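PDB 5D79: berberine bridge enzyme-like protein from Arabidopsis thaliana, which is an FAD-dependent oxidoreductase of the berberine bridge enzyme-like family and takes part in adaptation to salt stress. Local coordinates for residues 222-227 and 512-517; 271-276 and 286-291; 491-496 and 502-507. One frame throughout, in Å; residues are numbered along the deposited sequence. Where two conformers were deposited one is given.

How the contacts relate
Contacts 1 and 3 belong to one neighbourhood. Both use helix 504-514, and their centres are about 14 Å apart. They meet where Trp226 of the first packs on Leu507 of the second and where Arg506 reaches Asp223 and the Trp226 ring. Contact 2 lies across the chain's centre from contact 1, with its centre about 39 Å from that of contact 1 and about 31 Å from that of contact 3. Two of the contacts have a side chain near the flavin. The side chain of Tyr224 in contact 1 comes to about 9 Å from the bound FAD. In contact 2, the side chain of Arg287 is about 5 Å from the bound FAD. Ile286 and Thr288 beside it meet helix 263-276.

Contact 1 of 3, residues 222-227 and 512-517; sequences EDYFWA and TRVDPT
Val514 sits over one face of the Tyr224 ring. Its CB is 3.9 Å from the ring centroid and 23° off the ring normal, which makes this a CH-pi contact. The isopropyl group spans the ring along its length. Val514 CG1 lies toward the end nearest the backbone, 3.6 Å from Tyr224 CD2. Val514 CG2 lies toward the hydroxyl end, 4.1 Å from Tyr224 CZ. Between them, Val514 CB stands 3.6 Å from Tyr224 CE2. In Tyr224 the first torsion (chi1 -150°) swings CG away from the backbone N and beside the carbonyl carbon. The ring is thereby carried across to Val514 and offers it a flat surface. The phenol OH points past the valine and is hydrogen-bonded to Phe236 O, which ties down the far end of the ring.

Arg513 joins at the other end of the tyrosine. Its chain runs straight to CG and CD and then bends at chi3 (68°). Arg513 NH2 comes to 4.1 Å from Tyr224 CB, and Tyr224 N lies at the guanidinium edge, too far for a bond. Asp223 OD2 and Arg513 NE are 5.0 Å apart, so any attraction here is long-range. In the conformer given, Asp223 instead makes its salt bridge to Arg506, about two turns earlier on the same helix as Arg513.

Helix 504-514 ends here, with Asp515 the first residue to leave helical geometry. The contact joins this end to the short helix 222-227 of the FAD-binding region. Deeper in, Ala227 packs on Leu507 and Val510 of helix 504-514, and Phe225 turns to helix 217-220.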
loop_
_atom_site.group_PDB
_atom_site.type_symbol
_atom_site.label_atom_id
_atom_site.label_comp_id
_atom_site.label_asym_id
_atom_site.label_seq_id
_atom_site.Cartn_x
_atom_site.Cartn_y
_atom_site.Cartn_z
ATOM N N GLU A 222 -15.141 -12.343 14.283
ATOM C CA GLU A 222 -14.046 -12.831 13.448
ATOM C C GLU A 222 -14.205 -12.417 11.994
ATOM O O GLU A 222 -13.216 -12.148 11.326
ATOM C CB GLU A 222 -13.920 -14.354 13.548
ATOM C CG GLU A 222 -13.310 -14.828 14.858
ATOM C CD GLU A 222 -11.919 -14.266 15.094
ATOM O OE1 GLU A 222 -10.993 -14.672 14.368
ATOM O OE2 GLU A 222 -11.750 -13.414 15.997
ATOM N N ASP A 223 -15.447 -12.366 11.511
ATOM C CA ASP A 223 -15.735 -11.943 10.140
ATOM C C ASP A 223 -15.289 -10.490 9.933
ATOM O O ASP A 223 -14.641 -10.148 8.940
ATOM C CB ASP A 223 -17.235 -12.093 9.822
ATOM C CG ASP A 223 -17.555 -13.350 9.009
ATOM O OD1 ASP A 223 -16.616 -13.982 8.485
ATOM O OD2 ASP A 223 -18.754 -13.694 8.882
ATOM N N TYR A 224 -15.650 -9.634 10.881
ATOM C CA TYR A 224 -15.263 -8.237 10.815
ATOM C C TYR A 224 -13.736 -8.130 10.871
ATOM O O TYR A 224 -13.121 -7.436 10.049
ATOM C CB TYR A 224 -15.921 -7.459 11.961
ATOM C CG TYR A 224 -16.229 -5.991 11.693
ATOM C CD1 TYR A 224 -15.444 -5.216 10.827
ATOM C CD2 TYR A 224 -17.306 -5.378 12.326
ATOM C CE1 TYR A 224 -15.740 -3.877 10.605
ATOM C CE2 TYR A 224 -17.605 -4.051 12.113
ATOM C CZ TYR A 224 -16.825 -3.301 11.259
ATOM O OH TYR A 224 -17.166 -1.978 11.076
ATOM N N PHE A 225 -13.135 -8.826 11.839
ATOM C CA PHE A 225 -11.681 -8.814 12.037
ATOM C C PHE A 225 -10.921 -9.302 10.805
ATOM O O PHE A 225 -9.788 -8.905 10.535
ATOM C CB PHE A 225 -11.297 -9.671 13.247
ATOM C CG PHE A 225 -9.845 -9.553 13.626
ATOM C CD1 PHE A 225 -9.351 -8.369 14.158
ATOM C CD2 PHE A 225 -8.974 -10.613 13.437
ATOM C CE1 PHE A 225 -8.011 -8.246 14.489
ATOM C CE2 PHE A 225 -7.638 -10.497 13.767
ATOM C CZ PHE A 225 -7.153 -9.314 14.293
ATOM N N TRP A 226 -11.558 -10.177 10.051
ATOM C CA TRP A 226 -10.948 -10.721 8.857
ATOM C C TRP A 226 -10.984 -9.664 7.752
ATOM O O TRP A 226 -9.960 -9.357 7.134
ATOM C CB TRP A 226 -11.680 -12.017 8.467
ATOM C CG TRP A 226 -11.292 -12.655 7.177
ATOM C CD1 TRP A 226 -10.318 -13.589 6.983
ATOM C CD2 TRP A 226 -11.909 -12.444 5.902
ATOM N NE1 TRP A 226 -10.272 -13.953 5.660
ATOM C CE2 TRP A 226 -11.242 -13.264 4.976
ATOM C CE3 TRP A 226 -12.949 -11.629 5.451
ATOM C CZ2 TRP A 226 -11.588 -13.294 3.626
ATOM C CZ3 TRP A 226 -13.291 -11.662 4.118
ATOM C CH2 TRP A 226 -12.617 -12.485 3.221
ATOM N N ALA A 227 -12.157 -9.073 7.551
ATOM C CA ALA A 227 -12.384 -8.151 6.443
ATOM C C ALA A 227 -11.472 -6.929 6.490
ATOM O O ALA A 227 -11.009 -6.462 5.450
ATOM C CB ALA A 227 -13.836 -7.715 6.420
ATOM N N THR A 512 -22.305 -6.968 4.282
ATOM C CA THR A 512 -23.748 -6.880 4.438
ATOM C C THR A 512 -24.160 -6.930 5.908
ATOM O O THR A 512 -25.114 -6.268 6.309
ATOM C CB THR A 512 -24.452 -7.984 3.637
ATOM O OG1 THR A 512 -24.072 -7.858 2.260
ATOM C CG2 THR A 512 -25.980 -7.862 3.744
ATOM N N ARG A 513 -23.427 -7.671 6.728
ATOM C CA ARG A 513 -23.764 -7.722 8.150
ATOM C C ARG A 513 -23.339 -6.450 8.868
ATOM O O ARG A 513 -24.145 -5.821 9.545
ATOM C CB ARG A 513 -23.120 -8.934 8.834
ATOM C CG ARG A 513 -23.525 -9.105 10.294
ATOM C CD ARG A 513 -22.832 -10.296 10.940
ATOM N NE ARG A 513 -21.390 -10.102 11.087
ATOM C CZ ARG A 513 -20.806 -9.629 12.186
ATOM N NH1 ARG A 513 -21.553 -9.299 13.245
ATOM N NH2 ARG A 513 -19.479 -9.482 12.229
ATOM N N VAL A 514 -22.076 -6.069 8.697
ATOM C CA VAL A 514 -21.467 -5.015 9.509
ATOM C C VAL A 514 -21.862 -3.602 9.054
ATOM O O VAL A 514 -21.832 -2.658 9.850
ATOM C CB VAL A 514 -19.895 -5.148 9.530
ATOM C CG1 VAL A 514 -19.486 -6.582 9.792
ATOM C CG2 VAL A 514 -19.245 -4.638 8.242
ATOM N N ASP A 515 -22.245 -3.470 7.784
ATOM C CA ASP A 515 -22.579 -2.176 7.191
ATOM C C ASP A 515 -23.763 -2.301 6.237
ATOM O O ASP A 515 -23.604 -2.127 5.031
ATOM C CB ASP A 515 -21.354 -1.605 6.456
ATOM C CG ASP A 515 -21.571 -0.185 5.956
ATOM O OD1 ASP A 515 -22.549 0.469 6.386
ATOM O OD2 ASP A 515 -20.754 0.282 5.138
ATOM N N PRO A 516 -24.962 -2.604 6.776
ATOM C CA PRO A 516 -26.170 -2.852 5.968
ATOM C C PRO A 516 -26.804 -1.593 5.351
ATOM O O PRO A 516 -27.649 -1.687 4.456
ATOM C CB PRO A 516 -27.123 -3.498 6.975
ATOM C CG PRO A 516 -26.718 -2.928 8.276
ATOM C CD PRO A 516 -25.230 -2.756 8.219
ATOM N N THR A 517 -26.402 -0.424 5.833
ATOM C CA THR A 517 -26.854 0.818 5.235
ATOM C C THR A 517 -25.943 1.204 4.084
ATOM O O THR A 517 -26.266 2.107 3.313
ATOM C CB THR A 517 -26.900 1.960 6.260
ATOM O OG1 THR A 517 -25.697 1.959 7.039
ATOM C CG2 THR A 517 -28.073 1.760 7.177
#

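Contact 2 of 3, residues 271-276 and 286-291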
loop_
_atom_site.group_PDB
_atom_site.type_symbol
_atom_site.label_atom_id
_atom_site.label_comp_id
_atom_site.label_asym_id
_atom_site.label_seq_id
_atom_site.Cartn_x
_atom_site.Cartn_y
_atom_site.Cartn_z
ATOM N N LYS A 271 15.659 -13.627 -16.557
ATOM C CA LYS A 271 15.091 -14.936 -16.899
ATOM C C LYS A 271 15.356 -15.972 -15.815
ATOM O O LYS A 271 14.464 -16.727 -15.447
ATOM C CB LYS A 271 15.650 -15.443 -18.230
ATOM C CG LYS A 271 15.065 -14.772 -19.449
ATOM C CD LYS A 271 15.416 -15.555 -20.704
ATOM C CE LYS A 271 14.771 -16.935 -20.688
ATOM N NZ LYS A 271 15.421 -17.866 -21.654
ATOM N N LYS A 272 16.586 -16.000 -15.308
ATOM C CA LYS A 272 16.965 -16.905 -14.229
ATOM C C LYS A 272 16.310 -16.521 -12.897
ATOM O O LYS A 272 15.891 -17.398 -12.141
ATOM C CB LYS A 272 18.489 -16.937 -14.085
ATOM C CG LYS A 272 18.995 -17.557 -12.793
ATOM C CD LYS A 272 18.651 -19.040 -12.698
ATOM C CE LYS A 272 19.173 -19.662 -11.403
ATOM N NZ LYS A 272 20.654 -19.809 -11.406
ATOM N N TRP A 273 16.223 -15.221 -12.610
ATOM C CA TRP A 273 15.557 -14.741 -11.394
ATOM C C TRP A 273 14.128 -15.279 -11.322
ATOM O O TRP A 273 13.644 -15.641 -10.261
ATOM C CB TRP A 273 15.564 -13.206 -11.347
ATOM C CG TRP A 273 14.808 -12.559 -10.174
ATOM C CD1 TRP A 273 15.327 -12.202 -8.962
ATOM C CD2 TRP A 273 13.416 -12.169 -10.140
ATOM N NE1 TRP A 273 14.347 -11.627 -8.173
ATOM C CE2 TRP A 273 13.169 -11.603 -8.871
ATOM C CE3 TRP A 273 12.353 -12.271 -11.053
ATOM C CZ2 TRP A 273 11.908 -11.136 -8.492
ATOM C CZ3 TRP A 273 11.101 -11.802 -10.673
ATOM C CH2 TRP A 273 10.890 -11.243 -9.407
ATOM N N GLN A 274 13.467 -15.351 -12.467
ATOM C CA GLN A 274 12.062 -15.746 -12.518
ATOM C C GLN A 274 11.813 -17.154 -12.026
ATOM O O GLN A 274 10.708 -17.478 -11.594
ATOM C CB GLN A 274 11.523 -15.628 -13.940
ATOM C CG GLN A 274 11.056 -14.245 -14.320
ATOM C CD GLN A 274 10.240 -14.280 -15.578
ATOM O OE1 GLN A 274 9.113 -13.806 -15.604
ATOM N NE2 GLN A 274 10.800 -14.866 -16.635
ATOM N N TYR A 275 12.837 -17.993 -12.112
ATOM C CA TYR A 275 12.710 -19.379 -11.697
ATOM C C TYR A 275 13.214 -19.583 -10.264
ATOM O O TYR A 275 12.784 -20.507 -9.577
ATOM C CB TYR A 275 13.462 -20.288 -12.674
ATOM C CG TYR A 275 12.856 -20.319 -14.067
ATOM C CD1 TYR A 275 13.238 -19.397 -15.040
ATOM C CD2 TYR A 275 11.902 -21.269 -14.408
ATOM C CE1 TYR A 275 12.688 -19.418 -16.310
ATOM C CE2 TYR A 275 11.349 -21.306 -15.680
ATOM C CZ TYR A 275 11.737 -20.376 -16.628
ATOM O OH TYR A 275 11.175 -20.416 -17.896
ATOM N N ALA A 276 14.100 -18.701 -9.810
ATOM C CA ALA A 276 14.785 -18.868 -8.527
ATOM C C ALA A 276 14.186 -18.083 -7.364
ATOM O O ALA A 276 14.197 -18.569 -6.233
ATOM C CB ALA A 276 16.264 -18.480 -8.680
ATOM N N ILE A 286 14.824 -11.092 -2.878
ATOM C CA ILE A 286 15.500 -10.542 -4.052
ATOM C C ILE A 286 14.528 -9.858 -5.026
ATOM O O ILE A 286 13.756 -10.518 -5.732
ATOM C CB ILE A 286 16.281 -11.629 -4.841
ATOM C CG1 ILE A 286 16.720 -12.779 -3.947
ATOM C CG2 ILE A 286 17.491 -11.030 -5.561
ATOM C CD1 ILE A 286 17.261 -13.915 -4.745
ATOM N N ARG A 287 14.604 -8.538 -5.078
ATOM C CA ARG A 287 13.771 -7.718 -5.956
ATOM C C ARG A 287 14.524 -7.252 -7.220
ATOM O O ARG A 287 15.730 -7.011 -7.196
ATOM C CB ARG A 287 13.234 -6.510 -5.170
ATOM C CG ARG A 287 12.873 -5.280 -6.019
ATOM C CD ARG A 287 12.096 -4.220 -5.230
ATOM N NE ARG A 287 10.819 -4.741 -4.733
ATOM C CZ ARG A 287 10.045 -4.102 -3.860
ATOM N NH1 ARG A 287 10.420 -2.914 -3.390
ATOM N NH2 ARG A 287 8.908 -4.643 -3.449
ATOM N N THR A 288 13.802 -7.150 -8.328
ATOM C CA THR A 288 14.350 -6.647 -9.571
ATOM C C THR A 288 13.590 -5.387 -9.964
ATOM O O THR A 288 12.361 -5.392 -10.069
ATOM C CB THR A 288 14.257 -7.702 -10.706
ATOM O OG1 THR A 288 15.054 -8.854 -10.378
ATOM C CG2 THR A 288 14.727 -7.124 -12.033
ATOM N N THR A 289 14.311 -4.297 -10.158
ATOM C CA THR A 289 13.680 -3.076 -10.623
ATOM C C THR A 289 14.285 -2.637 -11.943
ATOM O O THR A 289 15.494 -2.462 -12.071
ATOM C CB THR A 289 13.823 -1.937 -9.612
ATOM O OG1 THR A 289 13.452 -2.407 -8.310
ATOM C CG2 THR A 289 12.943 -0.744 -10.024
ATOM N N LEU A 290 13.430 -2.468 -12.931
ATOM C CA LEU A 290 13.842 -1.894 -14.185
ATOM C C LEU A 290 13.504 -0.408 -14.183
ATOM O O LEU A 290 12.363 -0.026 -13.920
ATOM C CB LEU A 290 13.155 -2.610 -15.332
ATOM C CG LEU A 290 13.343 -4.115 -15.331
ATOM C CD1 LEU A 290 12.734 -4.679 -16.601
ATOM C CD2 LEU A 290 14.802 -4.436 -15.262
ATOM N N GLU A 291 14.499 0.429 -14.458
ATOM C CA GLU A 291 14.338 1.875 -14.346
ATOM C C GLU A 291 15.539 2.588 -14.950
ATOM O O GLU A 291 16.493 1.940 -15.366
ATOM C CB GLU A 291 14.182 2.285 -12.885
ATOM C CG GLU A 291 15.428 1.987 -12.102
ATOM C CD GLU A 291 15.332 2.408 -10.676
ATOM O OE1 GLU A 291 14.258 2.889 -10.273
ATOM O OE2 GLU A 291 16.337 2.256 -9.960
#
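Trp273 leans from helix 263-276 onto strand 284-292. From CB the side chain leaves with CG opposite the backbone N (chi1 176°), which sends the indole toward the strand. Trp273 CG is 3.7 Å from Thr288 OG1. Trp273 CD1 is 3.6 Å from Thr288 OG1 and also meets Ile286 CG2, 4.2 Å away. The threonine oxygen thus hangs over the face of the pyrrole ring, offset toward its rim. Trp273 NE1 gives its hydrogen to Ile286 O at 2.7 Å, with an N-H...O angle of 149°. The oxygen lies in the indole plane, but NE1 stands 54° out of the carbonyl plane. Further round, Trp273 CZ2 is 3.4 Å from Ile286 O. Tyr425 meets the indole edge-to-face, and Leu400 and Pro402 of the adjacent strand 396-402 touch it.

Helix and strand run roughly antiparallel, their axes 10.2 Å apart. Helix 263-276 covers one face of the seven-stranded antiparallel sheet. Arg287 points away from the helix, and its side chain is about 5 Å from the FAD.

The indole N-H is satisfied by a backbone carbonyl, which probably holds the ring's rotation. Thr288 OG1 is buried without a hydrogen-bond partner in the model, a polar atom probably kept at some cost.

Contact 3 of 3, residues 491-496 and 502-507; sequences EGKSWG and NNFERL
Glu505 OE2 is met by two residues one turn apart on helix 488-500. Tyr489 OH hydrogen-bonds to it. Lys493 brings CE to 3.7 Å and NZ to 4.1 Å from Glu505 OE2. The ammonium is therefore near but beyond a salt bridge with OE2, and should only add a general attraction. The other oxygen, OE1, forms a salt bridge with Arg509. Glu505 bends at chi2 (-58°), which brings its carboxylate back toward the lysine.

Lys493 stretches out fully past CG and crosses Phe504 at about a right angle. Lys493 CG lies 3.6 Å from Phe504 CE2, so the chain near the backbone meets the ring, while CE and NZ pass near the carboxylate. Phe504 points toward the neighbouring helix, with CG opposite its own backbone N (chi1 176°). Phe504 CZ reaches Lys493 CA at 3.6 Å and Gly492 O at 3.9 Å.

The two segments belong to consecutive helices, 488-500 and 504-514, joined by a short turn in the C-terminal berberine-like region. The first is kinked near Ser494 and Trp495, where backbone bonds to the turn before are missing. Phe504 gives the largest share of the buried surface and lies between the two helices.

Phe504 CD1 comes to 3.6 Å from Gly496 CA. A side chain at Gly496 would run into the ring, since a CB would lie 2.3 Å from Phe504 CE1. With an alanine in place of Phe504, a gap would probably open against Gly496, and the Lys493 methylenes would lose their ring partner. Pro527 and Tyr489 also touch the phenylalanine.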
loop_
_atom_site.group_PDB
_atom_site.type_symbol
_atom_site.label_atom_id
_atom_site.label_comp_id
_atom_site.label_asym_id
_atom_site.label_seq_id
_atom_site.Cartn_x
_atom_site.Cartn_y
_atom_site.Cartn_z
ATOM N N GLU A 491 -22.136 -4.869 -10.387
ATOM C CA GLU A 491 -21.160 -3.945 -10.950
ATOM C C GLU A 491 -19.832 -4.031 -10.197
ATOM O O GLU A 491 -18.759 -3.988 -10.794
ATOM C CB GLU A 491 -21.700 -2.510 -10.926
ATOM C CG GLU A 491 -21.071 -1.606 -11.979
ATOM C CD GLU A 491 -21.639 -0.202 -11.967
ATOM O OE1 GLU A 491 -22.424 0.122 -11.053
ATOM O OE2 GLU A 491 -21.295 0.581 -12.877
ATOM N N GLY A 492 -19.914 -4.157 -8.880
ATOM C CA GLY A 492 -18.730 -4.212 -8.042
ATOM C C GLY A 492 -18.000 -5.539 -8.105
ATOM O O GLY A 492 -16.818 -5.625 -7.771
ATOM N N LYS A 493 -18.709 -6.569 -8.549
ATOM C CA LYS A 493 -18.138 -7.899 -8.756
ATOM C C LYS A 493 -17.019 -7.875 -9.787
ATOM O O LYS A 493 -16.072 -8.663 -9.713
ATOM C CB LYS A 493 -19.227 -8.877 -9.193
ATOM C CG LYS A 493 -18.880 -10.327 -8.955
ATOM C CD LYS A 493 -20.075 -11.223 -9.222
ATOM C CE LYS A 493 -19.714 -12.677 -9.003
ATOM N NZ LYS A 493 -20.858 -13.580 -9.327
ATOM N N SER A 494 -17.131 -6.950 -10.735
ATOM C CA SER A 494 -16.184 -6.802 -11.845
ATOM C C SER A 494 -14.729 -6.642 -11.413
ATOM O O SER A 494 -13.880 -7.436 -11.808
ATOM C CB SER A 494 -16.588 -5.605 -12.712
ATOM O OG SER A 494 -15.700 -5.452 -13.798
ATOM N N TRP A 495 -14.442 -5.609 -10.622
ATOM C CA TRP A 495 -13.087 -5.396 -10.101
ATOM C C TRP A 495 -12.867 -6.159 -8.790
ATOM O O TRP A 495 -11.738 -6.499 -8.447
ATOM C CB TRP A 495 -12.798 -3.897 -9.904
ATOM C CG TRP A 495 -13.774 -3.205 -9.006
ATOM C CD1 TRP A 495 -13.709 -3.107 -7.647
ATOM C CD2 TRP A 495 -14.968 -2.518 -9.402
ATOM N NE1 TRP A 495 -14.792 -2.406 -7.173
ATOM C CE2 TRP A 495 -15.576 -2.030 -8.231
ATOM C CE3 TRP A 495 -15.578 -2.268 -10.633
ATOM C CZ2 TRP A 495 -16.766 -1.317 -8.254
ATOM C CZ3 TRP A 495 -16.752 -1.553 -10.655
ATOM C CH2 TRP A 495 -17.337 -1.084 -9.474
ATOM N N GLY A 496 -13.948 -6.442 -8.070
ATOM C CA GLY A 496 -13.878 -7.198 -6.831
ATOM C C GLY A 496 -13.114 -8.513 -6.902
ATOM O O GLY A 496 -12.278 -8.810 -6.035
ATOM N N ASN A 502 -11.318 -15.326 -4.955
ATOM C CA ASN A 502 -12.365 -16.136 -4.321
ATOM C C ASN A 502 -12.819 -15.596 -2.967
ATOM O O ASN A 502 -13.799 -16.071 -2.394
ATOM C CB ASN A 502 -11.894 -17.580 -4.169
ATOM C CG ASN A 502 -11.536 -18.207 -5.498
ATOM O OD1 ASN A 502 -12.280 -18.088 -6.462
ATOM N ND2 ASN A 502 -10.377 -18.850 -5.565
ATOM N N ASN A 503 -12.106 -14.594 -2.464
ATOM C CA ASN A 503 -12.443 -13.971 -1.191
ATOM C C ASN A 503 -13.528 -12.912 -1.318
ATOM O O ASN A 503 -14.010 -12.395 -0.310
ATOM C CB ASN A 503 -11.202 -13.335 -0.565
ATOM C CG ASN A 503 -10.259 -14.352 0.048
ATOM O OD1 ASN A 503 -10.675 -15.445 0.466
ATOM N ND2 ASN A 503 -8.984 -13.986 0.136
ATOM N N PHE A 504 -13.898 -12.570 -2.548
ATOM C CA PHE A 504 -14.855 -11.487 -2.765
ATOM C C PHE A 504 -16.238 -11.756 -2.146
ATOM O O PHE A 504 -16.829 -10.857 -1.547
ATOM C CB PHE A 504 -15.010 -11.201 -4.260
ATOM C CG PHE A 504 -16.055 -10.154 -4.574
ATOM C CD1 PHE A 504 -15.822 -8.809 -4.279
ATOM C CD2 PHE A 504 -17.264 -10.510 -5.168
ATOM C CE1 PHE A 504 -16.776 -7.844 -4.570
ATOM C CE2 PHE A 504 -18.219 -9.555 -5.459
ATOM C CZ PHE A 504 -17.977 -8.215 -5.158
ATOM N N GLU A 505 -16.739 -12.985 -2.272
ATOM C CA GLU A 505 -18.074 -13.307 -1.766
ATOM C C GLU A 505 -18.147 -13.164 -0.252
ATOM O O GLU A 505 -19.096 -12.576 0.261
ATOM C CB GLU A 505 -18.497 -14.711 -2.189
ATOM C CG GLU A 505 -18.767 -14.826 -3.685
ATOM C CD GLU A 505 -19.857 -13.867 -4.207
ATOM O OE1 GLU A 505 -20.814 -13.541 -3.461
ATOM O OE2 GLU A 505 -19.742 -13.448 -5.382
ATOM N N ARG A 506 -17.141 -13.667 0.463
ATOM C CA ARG A 506 -17.115 -13.508 1.919
ATOM C C ARG A 506 -17.116 -12.034 2.342
ATOM O O ARG A 506 -17.890 -11.638 3.218
ATOM C CB ARG A 506 -15.908 -14.217 2.539
ATOM C CG ARG A 506 -15.913 -14.106 4.057
ATOM C CD ARG A 506 -14.799 -14.872 4.753
ATOM N NE ARG A 506 -14.953 -14.758 6.203
ATOM C CZ ARG A 506 -14.071 -15.186 7.099
ATOM N NH1 ARG A 506 -12.954 -15.774 6.711
ATOM N NH2 ARG A 506 -14.315 -15.020 8.390
ATOM N N LEU A 507 -16.251 -11.233 1.718
ATOM C CA LEU A 507 -16.175 -9.801 1.989
ATOM C C LEU A 507 -17.554 -9.142 1.869
ATOM O O LEU A 507 -17.929 -8.313 2.704
ATOM C CB LEU A 507 -15.181 -9.130 1.035
ATOM C CG LEU A 507 -13.706 -9.348 1.354
ATOM C CD1 LEU A 507 -12.853 -9.105 0.127
ATOM C CD2 LEU A 507 -13.287 -8.445 2.507
#